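Local atomic coordinates of VgrG protein (Vibrio cholerae, PDB entry 4DTF), a protein that carries the actin cross-linking domain of a VgrG protein, which probably uses ATP and magnesium to join actin monomers covalently. Residues G26-L31 with G172-V177; V89-Y94 with Q109-L114. One frame throughout, in Å; residues are numbered along the deposited sequence.

Contact 1 of 2, residues G26-L31 with G172-V177. With MG (magnesium ion), chain D; ANP (phosphoaminophosphonic acid-adenylate ester), chain B.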
loop_
_atom_site.group_PDB
_atom_site.type_symbol
_atom_site.label_atom_id
_atom_site.label_comp_id
_atom_site.label_asym_id
_atom_site.label_seq_id
_atom_site.Cartn_x
_atom_site.Cartn_y
_atom_site.Cartn_z
ATOM N N GLY A 26 -2.235 8.339 -2.111
ATOM C CA GLY A 26 -2.543 7.415 -3.184
ATOM C C GLY A 26 -3.733 6.581 -2.760
ATOM O O GLY A 26 -4.023 6.453 -1.560
ATOM N N ILE A 27 -4.459 6.042 -3.736
ATOM C CA ILE A 27 -5.642 5.216 -3.463
ATOM C C ILE A 27 -5.597 3.912 -4.244
ATOM O O ILE A 27 -4.968 3.839 -5.298
ATOM C CB ILE A 27 -6.991 5.972 -3.674
ATOM C CG1 ILE A 27 -7.208 6.380 -5.157
ATOM C CG2 ILE A 27 -7.160 7.151 -2.700
ATOM C CD1 ILE A 27 -8.626 6.903 -5.512
ATOM N N GLU A 28 -6.280 2.887 -3.729
ATOM C CA GLU A 28 -6.388 1.578 -4.366
ATOM C C GLU A 28 -7.855 1.229 -4.389
ATOM O O GLU A 28 -8.525 1.400 -3.373
ATOM C CB GLU A 28 -5.616 0.529 -3.558
ATOM C CG GLU A 28 -4.111 0.677 -3.668
ATOM C CD GLU A 28 -3.341 -0.114 -2.632
ATOM O OE1 GLU A 28 -3.479 0.178 -1.420
ATOM O OE2 GLU A 28 -2.604 -1.041 -3.033
ATOM N N ASN A 29 -8.382 0.815 -5.550
ATOM C CA ASN A 29 -9.799 0.496 -5.668
ATOM C C ASN A 29 -10.039 -0.758 -6.485
ATOM O O ASN A 29 -9.921 -0.737 -7.718
ATOM C CB ASN A 29 -10.604 1.669 -6.252
ATOM C CG ASN A 29 -12.093 1.604 -5.935
ATOM O OD1 ASN A 29 -12.769 2.613 -5.882
ATOM N ND2 ASN A 29 -12.632 0.441 -5.625
ATOM N N GLU A 30 -10.410 -1.843 -5.795
ATOM C CA GLU A 30 -10.715 -3.110 -6.452
ATOM C C GLU A 30 -12.149 -3.035 -6.992
ATOM O O GLU A 30 -13.066 -2.654 -6.265
ATOM C CB GLU A 30 -10.537 -4.282 -5.487
ATOM C CG GLU A 30 -10.632 -5.657 -6.131
ATOM C CD GLU A 30 -10.689 -6.809 -5.149
ATOM O OE1 GLU A 30 -10.361 -7.942 -5.559
ATOM O OE2 GLU A 30 -11.040 -6.580 -3.970
ATOM N N LEU A 31 -12.317 -3.326 -8.288
ATOM C CA LEU A 31 -13.622 -3.252 -8.935
ATOM C C LEU A 31 -14.414 -4.528 -8.751
ATOM O O LEU A 31 -13.834 -5.601 -8.606
ATOM C CB LEU A 31 -13.475 -2.952 -10.437
ATOM C CG LEU A 31 -12.712 -1.694 -10.824
ATOM C CD1 LEU A 31 -12.523 -1.630 -12.292
ATOM C CD2 LEU A 31 -13.379 -0.431 -10.290
ATOM N N GLY A 172 -13.524 -2.668 -1.084
ATOM C CA GLY A 172 -12.494 -2.806 -2.117
ATOM C C GLY A 172 -11.511 -1.644 -2.123
ATOM O O GLY A 172 -10.646 -1.562 -3.001
ATOM N N GLN A 173 -11.611 -0.744 -1.132
ATOM C CA GLN A 173 -10.813 0.480 -1.086
ATOM C C GLN A 173 -9.806 0.652 0.037
ATOM O O GLN A 173 -10.096 0.399 1.208
ATOM C CB GLN A 173 -11.735 1.707 -1.136
ATOM C CG GLN A 173 -12.568 1.799 -2.430
ATOM C CD GLN A 173 -13.584 2.927 -2.458
ATOM O OE1 GLN A 173 -14.124 3.359 -1.437
ATOM N NE2 GLN A 173 -13.936 3.378 -3.653
ATOM N N GLN A 174 -8.627 1.148 -0.338
ATOM C CA GLN A 174 -7.571 1.561 0.589
ATOM C C GLN A 174 -7.054 2.919 0.188
ATOM O O GLN A 174 -7.226 3.333 -0.956
ATOM C CB GLN A 174 -6.399 0.578 0.642
ATOM C CG GLN A 174 -6.668 -0.648 1.488
ATOM C CD GLN A 174 -7.060 -1.789 0.613
ATOM O OE1 GLN A 174 -6.271 -2.271 -0.204
ATOM N NE2 GLN A 174 -8.298 -2.228 0.751
ATOM N N ALA A 175 -6.392 3.604 1.129
ATOM C CA ALA A 175 -5.721 4.871 0.900
ATOM C C ALA A 175 -4.327 4.727 1.517
ATOM O O ALA A 175 -4.186 4.063 2.541
ATOM C CB ALA A 175 -6.485 5.998 1.572
ATOM N N THR A 176 -3.300 5.316 0.878
ATOM C CA THR A 176 -1.910 5.307 1.353
ATOM C C THR A 176 -1.469 6.746 1.510
ATOM O O THR A 176 -1.587 7.526 0.572
ATOM C CB THR A 176 -0.996 4.453 0.446
ATOM O OG1 THR A 176 -1.449 3.100 0.476
ATOM C CG2 THR A 176 0.469 4.478 0.882
ATOM N N VAL A 177 -0.969 7.101 2.703
ATOM C CA VAL A 177 -0.541 8.458 3.004
ATOM C C VAL A 177 0.969 8.451 3.211
ATOM O O VAL A 177 1.478 7.625 3.961
ATOM C CB VAL A 177 -1.313 9.040 4.242
ATOM C CG1 VAL A 177 -0.674 10.328 4.766
ATOM C CG2 VAL A 177 -2.791 9.260 3.929
HETATM MG MG MG D . -3.844 -2.617 -0.281
HETATM P PG ANP B . -0.364 -5.399 -4.074
HETATM O O1G ANP B . -1.847 -5.381 -4.285
HETATM O O2G ANP B . 0.030 -6.119 -2.817
HETATM O O3G ANP B . 0.347 -6.076 -5.206
HETATM P PB ANP B . 1.046 -3.097 -4.904
HETATM O O1B ANP B . 2.109 -3.983 -5.444
HETATM O O2B ANP B . 0.209 -2.557 -6.024
HETATM N N3B ANP B . 0.168 -3.887 -3.977
HETATM P PA ANP B . 1.834 -0.428 -4.524
HETATM O O1A ANP B . 3.205 0.070 -4.255
HETATM O O2A ANP B . 1.522 -0.282 -6.009
HETATM O O3A ANP B . 1.728 -1.869 -4.128
HETATM O "O5'" ANP B . 0.747 0.400 -3.686
HETATM C "C5'" ANP B . 1.064 1.788 -3.668
HETATM C "C4'" ANP B . -0.045 2.609 -3.070
HETATM O "O4'" ANP B . 0.599 3.719 -2.414
HETATM C "C3'" ANP B . -0.981 3.255 -4.091
HETATM O "O3'" ANP B . -2.221 3.620 -3.494
HETATM C "C2'" ANP B . -0.169 4.476 -4.512
HETATM O "O2'" ANP B . -0.941 5.525 -5.072
HETATM C "C1'" ANP B . 0.390 4.902 -3.159
HETATM N N9 ANP B . 1.634 5.651 -3.198
HETATM C C8 ANP B . 2.776 5.372 -3.909
HETATM N N7 ANP B . 3.720 6.265 -3.774
HETATM C C5 ANP B . 3.179 7.191 -2.898
HETATM C C6 ANP B . 3.693 8.369 -2.314
HETATM N N6 ANP B . 4.906 8.864 -2.584
HETATM N N1 ANP B . 2.904 9.033 -1.440
HETATM C C2 ANP B . 1.681 8.554 -1.179
HETATM N N3 ANP B . 1.085 7.466 -1.675
HETATM C C4 ANP B . 1.895 6.825 -2.531
HETATM O O HOH W 1 -3.621 2.728 -1.064
#
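Glu-28 and Gln-174 form a hydrogen-bonded pair of two antiparallel strands, and their side chains stand on the face that carries the nucleotide. Gly-26 pairs with Thr-176 in the same way, and Glu-30 N reaches Gly-172 O at 2.8 Å. From Glu-28 CB, which lies over Gln-174 O, CG is turned anti to the carbonyl carbon (chi1 -72°) and comes against the ribose, 3.5 Å from ANP O3'. The extended chain brings the carboxylate near the magnesium ion, with Glu-28 OE1 3.0 Å from it, long for a bond; a second magnesium ion lies about 3 Å from the side chain. Glu-28 OE1 accepts a 2.6 Å hydrogen bond from a water, which is bonded in turn to Thr-176 OG1 and ANP O3'. Glu-28 OE2 faces the ribose-phosphate link, 3.7 Å from ANP O5'. The amide of Gln-174 stands 77° to this carboxylate. A bend at chi2 brings Gln-174 OE1 to 2.5 Å from the magnesium ion, which it binds. Gly-26 has no side chain, and ANP O2' comes to 3.1 Å from its CA.

On the opposite face Asn-29 and Gln-173 lie alongside each other, pointing the same way. Gln-173 NE2 gives a nearly straight 2.6 Å bond to Asn-29 OD1. The acceptor is in the plane of the Gln-173 amide, but the donor sits above the Asn-29 carbonyl plane. Gln-173 NE2 also bonds Pro-364 O.

The strand pair thus gathers carboxylate, amide, water and magnesium beside the ribose and phosphates, consistent with an ATP-binding site built on a β-sheet.

Contact 2 of 2, residues V89-Y94 with Q109-L114; sequences VELVSY and QAMLWL. With ANP (phosphoaminophosphonic acid-adenylate ester), chain B; SO4 (sulfate ion), chain H.
Leu-91 meets Met-111 and Leu-114, while the indole of Trp-113 in the helix segment is turned elsewhere, and neither of its faces touches 89-94. Its edge carries a sulfate, probably from the crystallisation liquor: Trp-113 NE1 donates to SO4 O4 at 3.0 Å, almost straight at 171°. The Trp-113 ring also meets that of His-117, with planes about 30° apart, and His-117 binds the same sulfate.

The contact itself is apolar. Leu-91 and Met-111 run alongside each other, pointing opposite ways. Leu-91 CD1 lies 3.8 Å from Met-111 CG. The methionine chain is extended beyond CG, which carries Met-111 CE to the strand, 3.9 Å from Leu-91 CB and 4.1 Å from Ser-93 CB. The second methyl of Leu-91, CD2, touches Leu-114 CD2 at 3.9 Å.

This is a helix packed on a β-sheet. Helix 101-124 follows strand 85-97 in the chain and runs back nearly antiparallel to it, at 159° for the short segments. Phe-58 of strand 56-68 adds to the same apolar layer.

Val-92 points away from the helix, and its CG1 packs 3.6 Å from ANP C3'. Ser-93 O accepts a 2.6 Å hydrogen bond from ANP O2', while Ser-93 OG is hydrogen-bonded to Ile-27 N.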
loop_
_atom_site.group_PDB
_atom_site.type_symbol
_atom_site.label_atom_id
_atom_site.label_comp_id
_atom_site.label_asym_id
_atom_site.label_seq_id
_atom_site.Cartn_x
_atom_site.Cartn_y
_atom_site.Cartn_z
ATOM N N VAL A 89 -9.740 -6.753 -10.993
ATOM C CA VAL A 89 -9.071 -5.548 -11.442
ATOM C C VAL A 89 -9.008 -4.560 -10.298
ATOM O O VAL A 89 -10.007 -4.323 -9.625
ATOM C CB VAL A 89 -9.754 -4.948 -12.708
ATOM C CG1 VAL A 89 -9.209 -3.558 -13.048
ATOM C CG2 VAL A 89 -9.607 -5.884 -13.897
ATOM N N GLU A 90 -7.824 -3.981 -10.083
ATOM C CA GLU A 90 -7.657 -2.941 -9.091
ATOM C C GLU A 90 -7.097 -1.690 -9.750
ATOM O O GLU A 90 -6.084 -1.741 -10.460
ATOM C CB GLU A 90 -6.771 -3.427 -7.945
ATOM C CG GLU A 90 -6.638 -2.434 -6.790
ATOM C CD GLU A 90 -5.654 -2.872 -5.727
ATOM O OE1 GLU A 90 -4.576 -3.391 -6.097
ATOM O OE2 GLU A 90 -5.939 -2.670 -4.526
ATOM N N LEU A 91 -7.762 -0.564 -9.518
ATOM C CA LEU A 91 -7.303 0.740 -10.022
ATOM C C LEU A 91 -6.433 1.380 -8.943
ATOM O O LEU A 91 -6.866 1.506 -7.796
ATOM C CB LEU A 91 -8.479 1.645 -10.384
ATOM C CG LEU A 91 -9.560 1.073 -11.305
ATOM C CD1 LEU A 91 -10.584 2.157 -11.637
ATOM C CD2 LEU A 91 -8.953 0.455 -12.593
ATOM N N VAL A 92 -5.169 1.674 -9.293
ATOM C CA VAL A 92 -4.159 2.176 -8.347
ATOM C C VAL A 92 -3.723 3.569 -8.768
ATOM O O VAL A 92 -3.056 3.717 -9.792
ATOM C CB VAL A 92 -2.963 1.185 -8.195
ATOM C CG1 VAL A 92 -1.972 1.685 -7.145
ATOM C CG2 VAL A 92 -3.454 -0.228 -7.835
ATOM N N SER A 93 -4.125 4.593 -8.006
ATOM C CA SER A 93 -3.790 5.956 -8.392
ATOM C C SER A 93 -2.303 6.269 -8.330
ATOM O O SER A 93 -1.569 5.650 -7.557
ATOM C CB SER A 93 -4.579 6.976 -7.571
ATOM O OG SER A 93 -4.033 7.157 -6.272
ATOM N N TYR A 94 -1.872 7.234 -9.148
ATOM C CA TYR A 94 -0.542 7.814 -9.081
ATOM C C TYR A 94 -0.696 8.796 -7.909
ATOM O O TYR A 94 -1.718 9.502 -7.856
ATOM C CB TYR A 94 -0.193 8.544 -10.398
ATOM C CG TYR A 94 0.256 7.568 -11.467
ATOM C CD1 TYR A 94 -0.673 6.854 -12.220
ATOM C CD2 TYR A 94 1.608 7.296 -11.668
ATOM C CE1 TYR A 94 -0.270 5.912 -13.164
ATOM C CE2 TYR A 94 2.026 6.371 -12.625
ATOM C CZ TYR A 94 1.081 5.671 -13.362
ATOM O OH TYR A 94 1.477 4.731 -14.281
ATOM N N GLN A 109 -12.976 11.125 -10.614
ATOM C CA GLN A 109 -13.786 11.236 -11.828
ATOM C C GLN A 109 -13.310 10.292 -12.936
ATOM O O GLN A 109 -14.137 9.688 -13.615
ATOM C CB GLN A 109 -13.893 12.699 -12.312
ATOM C CG GLN A 109 -14.775 13.548 -11.390
ATOM C CD GLN A 109 -14.703 15.026 -11.696
ATOM O OE1 GLN A 109 -13.816 15.744 -11.222
ATOM N NE2 GLN A 109 -15.672 15.529 -12.443
ATOM N N ALA A 110 -11.981 10.167 -13.104
ATOM C CA ALA A 110 -11.381 9.287 -14.109
ATOM C C ALA A 110 -11.678 7.818 -13.776
ATOM O O ALA A 110 -11.926 7.038 -14.685
ATOM C CB ALA A 110 -9.884 9.532 -14.200
ATOM N N MET A 111 -11.694 7.454 -12.480
ATOM C CA MET A 111 -12.043 6.090 -12.045
ATOM C C MET A 111 -13.526 5.791 -12.288
ATOM O O MET A 111 -13.857 4.704 -12.778
ATOM C CB MET A 111 -11.684 5.858 -10.580
ATOM C CG MET A 111 -10.198 5.732 -10.350
ATOM S SD MET A 111 -9.826 5.156 -8.692
ATOM C CE MET A 111 -8.009 5.112 -8.772
ATOM N N LEU A 112 -14.409 6.756 -11.974
ATOM C CA LEU A 112 -15.849 6.605 -12.224
ATOM C C LEU A 112 -16.139 6.535 -13.720
ATOM O O LEU A 112 -16.990 5.752 -14.137
ATOM C CB LEU A 112 -16.678 7.718 -11.560
ATOM C CG LEU A 112 -16.671 7.723 -10.024
ATOM C CD1 LEU A 112 -17.187 9.045 -9.492
ATOM C CD2 LEU A 112 -17.468 6.526 -9.436
ATOM N N TRP A 113 -15.415 7.318 -14.532
ATOM C CA TRP A 113 -15.595 7.262 -15.980
ATOM C C TRP A 113 -15.182 5.864 -16.492
ATOM O O TRP A 113 -15.922 5.253 -17.258
ATOM C CB TRP A 113 -14.789 8.369 -16.714
ATOM C CG TRP A 113 -14.640 8.050 -18.175
ATOM C CD1 TRP A 113 -15.610 8.135 -19.130
ATOM C CD2 TRP A 113 -13.528 7.382 -18.793
ATOM N NE1 TRP A 113 -15.160 7.593 -20.315
ATOM C CE2 TRP A 113 -13.893 7.109 -20.132
ATOM C CE3 TRP A 113 -12.248 7.002 -18.350
ATOM C CZ2 TRP A 113 -13.020 6.497 -21.034
ATOM C CZ3 TRP A 113 -11.394 6.375 -19.238
ATOM C CH2 TRP A 113 -11.768 6.163 -20.572
ATOM N N LEU A 114 -14.007 5.367 -16.076
ATOM C CA LEU A 114 -13.528 4.049 -16.513
ATOM C C LEU A 114 -14.499 2.904 -16.141
ATOM O O LEU A 114 -14.714 2.001 -16.957
ATOM C CB LEU A 114 -12.081 3.762 -16.050
ATOM C CG LEU A 114 -11.485 2.454 -16.584
ATOM C CD1 LEU A 114 -11.300 2.494 -18.099
ATOM C CD2 LEU A 114 -10.195 2.112 -15.882
HETATM P PG ANP B . -0.364 -5.399 -4.074
HETATM O O1G ANP B . -1.847 -5.381 -4.285
HETATM O O2G ANP B . 0.030 -6.119 -2.817
HETATM O O3G ANP B . 0.347 -6.076 -5.206
HETATM P PB ANP B . 1.046 -3.097 -4.904
HETATM O O1B ANP B . 2.109 -3.983 -5.444
HETATM O O2B ANP B . 0.209 -2.557 -6.024
HETATM N N3B ANP B . 0.168 -3.887 -3.977
HETATM P PA ANP B . 1.834 -0.428 -4.524
HETATM O O1A ANP B . 3.205 0.070 -4.255
HETATM O O2A ANP B . 1.522 -0.282 -6.009
HETATM O O3A ANP B . 1.728 -1.869 -4.128
HETATM O "O5'" ANP B . 0.747 0.400 -3.686
HETATM C "C5'" ANP B . 1.064 1.788 -3.668
HETATM C "C4'" ANP B . -0.045 2.609 -3.070
HETATM O "O4'" ANP B . 0.599 3.719 -2.414
HETATM C "C3'" ANP B . -0.981 3.255 -4.091
HETATM O "O3'" ANP B . -2.221 3.620 -3.494
HETATM C "C2'" ANP B . -0.169 4.476 -4.512
HETATM O "O2'" ANP B . -0.941 5.525 -5.072
HETATM C "C1'" ANP B . 0.390 4.902 -3.159
HETATM N N9 ANP B . 1.634 5.651 -3.198
HETATM C C8 ANP B . 2.776 5.372 -3.909
HETATM N N7 ANP B . 3.720 6.265 -3.774
HETATM C C5 ANP B . 3.179 7.191 -2.898
HETATM C C6 ANP B . 3.693 8.369 -2.314
HETATM N N6 ANP B . 4.906 8.864 -2.584
HETATM N N1 ANP B . 2.904 9.033 -1.440
HETATM C C2 ANP B . 1.681 8.554 -1.179
HETATM N N3 ANP B . 1.085 7.466 -1.675
HETATM C C4 ANP B . 1.895 6.825 -2.531
HETATM S S SO4 H . -16.529 6.540 -23.564
HETATM O O1 SO4 H . -17.576 6.316 -24.568
HETATM O O2 SO4 H . -16.552 5.441 -22.577
HETATM O O3 SO4 H . -15.236 6.555 -24.238
HETATM O O4 SO4 H . -16.739 7.819 -22.874
#

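Strand 24-30 is near the N terminus. After three intervening strands, strand 85-97 pairs with it antiparallel. The chain then turns into helix 101-124, and contact 2 closes this short loop, with 14 residues between its segments. After strands 140-144 and 150-153, strand 173-180 arrives on the other edge of strand 24-30, and contact 1 closes the long loop of 140 residues. Contact 2 is therefore nested inside contact 1. Strand 24-30 lies between the two other strands, and Asn-29 N meets Leu-91 O at 2.8 Å, a probable hydrogen bond. Contact 1 joins strands edge to edge, whereas contact 2 joins sheet to helix. Both touch the nucleotide.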